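Chitinase (PDB 5XSW) probably cleaves chitin internally as an endochitinase, this chain being the C-terminal part of a longer protein and holding a bound glycan in its pocket. Local coordinates at residues T217-D222 with E235-P240; I164-I169 with R391-N396. All blocks are in the same frame, centred on the assembly; numbering follows the deposited sequence. Where two conformers were deposited one is given.

Contact 1 of 2, residues T217-D222 with E235-P240; sequences TAVTKD and EEYYWP. With GOL (glycerol), chain L.
The aliphatic part of K221 passes the Y237 ring obliquely, CG 3.7 Å from Y237 CE2, before its amine meets E235. K221 NZ lies 2.6 Å from E235 OE1, a salt bridge made on the syn side of the carboxylate but 31° out of its plane. A glycerol, probably from the crystallisation liquor, joins this pair: its O3 takes a hydrogen bond from K221 NZ and gives one to E235 OE1. V219 and Y237 meet at about a right angle, V219 CG2 resting 3.6 Å from Y237 CD2. With CG1 anti to its carbonyl carbon (chi1 -68°), V219 directs that branch instead to W239, 4.0 Å from W239 CB. The indole presents its edge to the backbone, W239 CD1 being 3.3 Å from A218 O.

The backbones join at one antiparallel hydrogen-bonded pair, T220 with Y238; Y238 N to T220 O, 2.8 Å, is almost straight at 176°. T220 OG1 accepts from D222 N in an ST turn that bends the chain beyond the bridge, and also bonds to S178. The Y237 hydroxyl is hydrogen-bonded to R180. The contact brings the hairpin 228-239 against strand 218-219, an outer strand of a three-stranded sheet; T217 and A218 pack on helix 203-214, and P240 touches W215 of the glycan pocket.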
# COMPACT_ATOMS: atom_id res chain seq x y z
N THR A 217 -5.93 2.26 -23.95
CA THR A 217 -5.21 1.78 -25.14
C THR A 217 -6.17 1.18 -26.14
O THR A 217 -5.78 0.34 -26.93
CB THR A 217 -4.18 0.71 -24.73
OG1 THR A 217 -4.89 -0.25 -23.90
CG2 THR A 217 -3.08 1.34 -23.88
N ALA A 218 -7.43 1.59 -26.10
CA ALA A 218 -8.38 1.08 -27.07
C ALA A 218 -9.39 2.16 -27.37
O ALA A 218 -9.71 2.99 -26.52
CB ALA A 218 -9.07 -0.17 -26.56
N VAL A 219 -9.91 2.15 -28.61
CA VAL A 219 -10.96 3.11 -28.98
C VAL A 219 -12.11 2.26 -29.49
O VAL A 219 -11.93 1.07 -29.66
CB VAL A 219 -10.50 4.12 -30.07
CG1 VAL A 219 -9.43 5.08 -29.48
CG2 VAL A 219 -9.96 3.35 -31.32
N THR A 220 -13.27 2.87 -29.77
CA THR A 220 -14.42 2.07 -30.23
C THR A 220 -15.30 2.93 -31.15
O THR A 220 -15.34 4.15 -31.03
CB THR A 220 -15.27 1.52 -29.00
OG1 THR A 220 -16.39 0.79 -29.48
CG2 THR A 220 -15.77 2.67 -28.12
N LYS A 221 -16.00 2.27 -32.07
CA LYS A 221 -17.06 2.94 -32.84
C LYS A 221 -18.42 2.83 -32.19
O LYS A 221 -19.38 3.33 -32.72
CB LYS A 221 -17.17 2.37 -34.25
CG LYS A 221 -15.89 2.38 -35.01
CD LYS A 221 -16.14 2.03 -36.45
CE LYS A 221 -15.03 2.52 -37.38
NZ LYS A 221 -14.87 1.58 -38.54
N ASP A 222 -18.50 2.14 -31.06
CA ASP A 222 -19.77 1.95 -30.33
C ASP A 222 -20.30 3.29 -29.88
O ASP A 222 -19.65 3.99 -29.10
CB ASP A 222 -19.58 1.04 -29.10
CG ASP A 222 -20.92 0.53 -28.52
OD1 ASP A 222 -21.91 1.29 -28.51
OD2 ASP A 222 -20.95 -0.63 -28.07
N GLU A 235 -11.46 7.65 -40.22
CA GLU A 235 -12.61 7.11 -39.49
C GLU A 235 -12.69 7.66 -38.06
O GLU A 235 -11.67 7.65 -37.35
CB GLU A 235 -12.51 5.60 -39.43
CG GLU A 235 -12.79 4.95 -40.77
CD GLU A 235 -13.58 3.71 -40.58
OE1 GLU A 235 -13.06 2.79 -39.87
OE2 GLU A 235 -14.72 3.67 -41.11
N GLU A 236 -13.89 8.06 -37.64
CA GLU A 236 -14.09 8.58 -36.30
C GLU A 236 -14.20 7.45 -35.25
O GLU A 236 -14.99 6.54 -35.40
CB GLU A 236 -15.34 9.42 -36.24
CG GLU A 236 -15.44 10.20 -34.92
CD GLU A 236 -16.76 10.91 -34.78
OE1 GLU A 236 -17.57 10.79 -35.73
OE2 GLU A 236 -16.99 11.61 -33.77
N TYR A 237 -13.39 7.52 -34.21
CA TYR A 237 -13.52 6.58 -33.06
C TYR A 237 -13.76 7.38 -31.75
O TYR A 237 -13.41 8.56 -31.69
CB TYR A 237 -12.26 5.73 -32.90
CG TYR A 237 -12.01 4.69 -33.99
CD1 TYR A 237 -11.37 5.04 -35.18
CD2 TYR A 237 -12.47 3.40 -33.86
CE1 TYR A 237 -11.14 4.11 -36.17
CE2 TYR A 237 -12.24 2.44 -34.83
CZ TYR A 237 -11.59 2.81 -35.99
OH TYR A 237 -11.36 1.90 -36.96
N TYR A 238 -14.33 6.72 -30.73
CA TYR A 238 -14.40 7.30 -29.40
C TYR A 238 -13.36 6.65 -28.51
O TYR A 238 -13.16 5.43 -28.58
CB TYR A 238 -15.84 7.11 -28.81
CG TYR A 238 -16.86 7.60 -29.81
CD1 TYR A 238 -16.98 8.97 -30.09
CD2 TYR A 238 -17.62 6.70 -30.57
CE1 TYR A 238 -17.90 9.44 -31.10
CE2 TYR A 238 -18.52 7.15 -31.59
CZ TYR A 238 -18.66 8.52 -31.83
OH TYR A 238 -19.55 8.94 -32.80
N TRP A 239 -12.73 7.46 -27.69
CA TRP A 239 -11.71 7.00 -26.72
C TRP A 239 -12.30 7.17 -25.32
O TRP A 239 -12.19 8.23 -24.77
CB TRP A 239 -10.44 7.87 -26.85
CG TRP A 239 -9.24 7.37 -26.08
CD1 TRP A 239 -9.03 6.09 -25.63
CD2 TRP A 239 -8.08 8.12 -25.70
NE1 TRP A 239 -7.82 6.01 -24.99
CE2 TRP A 239 -7.21 7.24 -25.03
CE3 TRP A 239 -7.70 9.45 -25.88
CZ2 TRP A 239 -5.98 7.65 -24.50
CZ3 TRP A 239 -6.45 9.88 -25.36
CH2 TRP A 239 -5.61 8.97 -24.66
N PRO A 240 -12.93 6.12 -24.77
CA PRO A 240 -13.70 6.27 -23.51
C PRO A 240 -12.85 6.26 -22.26
O PRO A 240 -13.29 5.80 -21.20
CB PRO A 240 -14.66 5.03 -23.54
CG PRO A 240 -14.56 4.45 -25.01
CD PRO A 240 -13.09 4.78 -25.38
C1 GOL L . -10.54 -2.37 -40.84
O1 GOL L . -9.90 -3.59 -40.45
C2 GOL L . -11.07 -1.66 -39.61
O2 GOL L . -10.19 -1.92 -38.51
C3 GOL L . -11.12 -0.16 -39.87
O3 GOL L . -12.48 0.28 -39.86

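Contact 2 of 2, residues I164-I169 with R391-N396; sequences IGLADI and RIYDAN. With GOL (glycerol), chain L.
R391 bends at its third torsion (chi3 47°) and thereby turns its guanidinium edge to L166 and D168, while D168 sets its CG anti to the carbonyl carbon (chi1 -83°) and meets the arginine at about a right angle. R391 grips L166 O side-on with two nitrogens: NE at 3.0 Å from L166 O and NH2 at 2.9 Å from that same oxygen, which lies in the guanidinium plane. NH2 also donates to D168 OD1 at 2.9 Å, completing a salt bridge; the carboxylate is approached from above its plane, the two flat groups being 65° apart. A glycerol O2 closes the edge, accepting from R391 NH1 and donating to D168 OD2.

Farther along, the backbones are bridged at G165 and I392, tying the approach to strand 168-169 to the loop after helix 374-386. L166 N donates to R391 O, and Y393 N donates to I164 O at 2.9 Å. Beside it the side chains of I164 and L166 pack on Y393, I164 CB lying 3.9 Å from Y393 CB. L166 CD1 lies 4.0 Å from Y393 CB, near the plane of the ring at its edge. A water links I164 N with Y393 O. The Y393 ring also meets Y449 of helix 449-461 edge-to-face.

L166 centres an inverse gamma turn, its carbonyl fixed by the paired grip. A leucine in place of R391 would probably leave L166 O without both side-chain donors and D168 without its charge mate. R180 also lies close to R391, a pair of like charges whose repulsion the D168 carboxylate, bonded to R391, would probably ease.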
# COMPACT_ATOMS: atom_id res chain seq x y z
N ILE A 164 3.82 -4.65 -31.27
CA ILE A 164 2.56 -4.40 -30.61
C ILE A 164 1.48 -4.57 -31.66
O ILE A 164 1.45 -3.85 -32.65
CB ILE A 164 2.50 -2.98 -30.03
CG1 ILE A 164 3.55 -2.80 -28.93
CG2 ILE A 164 1.11 -2.69 -29.49
CD1 ILE A 164 3.71 -1.37 -28.46
N GLY A 165 0.58 -5.52 -31.44
CA GLY A 165 -0.42 -5.82 -32.44
C GLY A 165 -1.68 -5.02 -32.20
O GLY A 165 -2.41 -5.27 -31.26
N LEU A 166 -1.93 -4.06 -33.09
CA LEU A 166 -3.10 -3.22 -32.97
C LEU A 166 -4.29 -3.91 -33.63
O LEU A 166 -4.80 -3.46 -34.65
CB LEU A 166 -2.84 -1.86 -33.62
CG LEU A 166 -1.53 -1.20 -33.17
CD1 LEU A 166 -1.27 0.09 -33.93
CD2 LEU A 166 -1.54 -0.95 -31.67
N ALA A 167 -4.71 -5.01 -33.03
CA ALA A 167 -5.80 -5.82 -33.54
C ALA A 167 -7.17 -5.18 -33.33
O ALA A 167 -7.38 -4.43 -32.38
CB ALA A 167 -5.77 -7.20 -32.91
N ASP A 168 -8.09 -5.50 -34.23
CA ASP A 168 -9.49 -5.25 -33.96
C ASP A 168 -9.91 -6.23 -32.87
O ASP A 168 -9.65 -7.43 -32.96
CB ASP A 168 -10.33 -5.47 -35.22
CG ASP A 168 -10.34 -4.25 -36.14
OD1 ASP A 168 -9.85 -3.18 -35.73
OD2 ASP A 168 -10.83 -4.37 -37.28
N ILE A 169 -10.77 -5.80 -31.95
CA ILE A 169 -11.18 -6.63 -30.84
C ILE A 169 -12.68 -6.95 -30.96
O ILE A 169 -13.49 -6.02 -31.01
CB ILE A 169 -10.90 -5.94 -29.47
CG1 ILE A 169 -9.41 -5.65 -29.32
CG2 ILE A 169 -11.41 -6.81 -28.32
CD1 ILE A 169 -8.55 -6.92 -29.43
N ARG A 391 -1.36 -5.21 -38.72
CA ARG A 391 -1.22 -3.86 -38.22
C ARG A 391 -0.36 -3.86 -36.96
O ARG A 391 -0.83 -4.21 -35.89
CB ARG A 391 -2.61 -3.32 -37.89
CG ARG A 391 -2.83 -1.85 -38.15
CD ARG A 391 -4.30 -1.50 -38.30
NE ARG A 391 -5.11 -2.10 -37.25
CZ ARG A 391 -6.43 -2.14 -37.24
NH1 ARG A 391 -7.12 -1.61 -38.24
NH2 ARG A 391 -7.07 -2.71 -36.24
N ILE A 392 0.88 -3.44 -37.10
CA ILE A 392 1.83 -3.47 -36.00
C ILE A 392 2.29 -2.07 -35.72
O ILE A 392 2.64 -1.34 -36.63
CB ILE A 392 3.07 -4.32 -36.32
CG1 ILE A 392 2.68 -5.74 -36.69
CG2 ILE A 392 4.01 -4.34 -35.14
CD1 ILE A 392 1.67 -6.35 -35.75
N TYR A 393 2.28 -1.68 -34.45
CA TYR A 393 2.66 -0.31 -34.15
C TYR A 393 4.10 0.04 -34.59
O TYR A 393 5.02 -0.73 -34.40
CB TYR A 393 2.53 -0.05 -32.65
CG TYR A 393 2.91 1.32 -32.25
CD1 TYR A 393 2.05 2.37 -32.47
CD2 TYR A 393 4.14 1.56 -31.64
CE1 TYR A 393 2.41 3.71 -32.10
CE2 TYR A 393 4.50 2.86 -31.27
CZ TYR A 393 3.60 3.91 -31.48
OH TYR A 393 3.96 5.18 -31.08
N ASP A 394 4.28 1.25 -35.11
CA ASP A 394 5.63 1.78 -35.37
C ASP A 394 5.59 3.30 -35.26
O ASP A 394 4.50 3.89 -35.34
CB ASP A 394 6.10 1.30 -36.76
CG ASP A 394 7.64 1.40 -36.96
OD1 ASP A 394 8.39 1.85 -36.06
OD2 ASP A 394 8.07 0.96 -38.05
N ALA A 395 6.73 3.94 -35.04
CA ALA A 395 6.74 5.38 -34.86
C ALA A 395 8.14 5.84 -35.19
O ALA A 395 9.08 5.13 -34.88
CB ALA A 395 6.39 5.78 -33.37
N ASN A 396 8.27 7.03 -35.76
CA ASN A 396 9.58 7.70 -35.85
C ASN A 396 9.99 8.26 -34.52
O ASN A 396 9.24 9.02 -33.88
CB ASN A 396 9.51 8.85 -36.87
CG ASN A 396 9.11 8.38 -38.24
OD1 ASN A 396 9.22 7.22 -38.57
ND2 ASN A 396 8.65 9.31 -39.05
C1 GOL L . -10.54 -2.37 -40.84
O1 GOL L . -9.90 -3.59 -40.45
C2 GOL L . -11.07 -1.66 -39.61
O2 GOL L . -10.19 -1.92 -38.51
C3 GOL L . -11.12 -0.16 -39.87
O3 GOL L . -12.48 0.28 -39.86
O HOH W 1 5.26 -2.51 -32.27

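In the fold
Beyond the N-terminal beta-sheet region, the chain reaches residues 164-169, whose last two form an outer strand of the three-stranded sheet. It continues through the middle strand 179-181 and helices 186-199 and 203-214 to 217-222, on the opposite outer strand; the hairpin then returns at 235-240, closing the short loop of contact 1. Contact 2 closes much later, when 391-396 arrives after a long, largely helical excursion, so contact 1 is nested within its loop. The two come to about 5 Å between nearest atoms without touching, and one glycerol spans them. Together they tie the hairpin and the loop following helix 374-386 to the two edges of one small sheet.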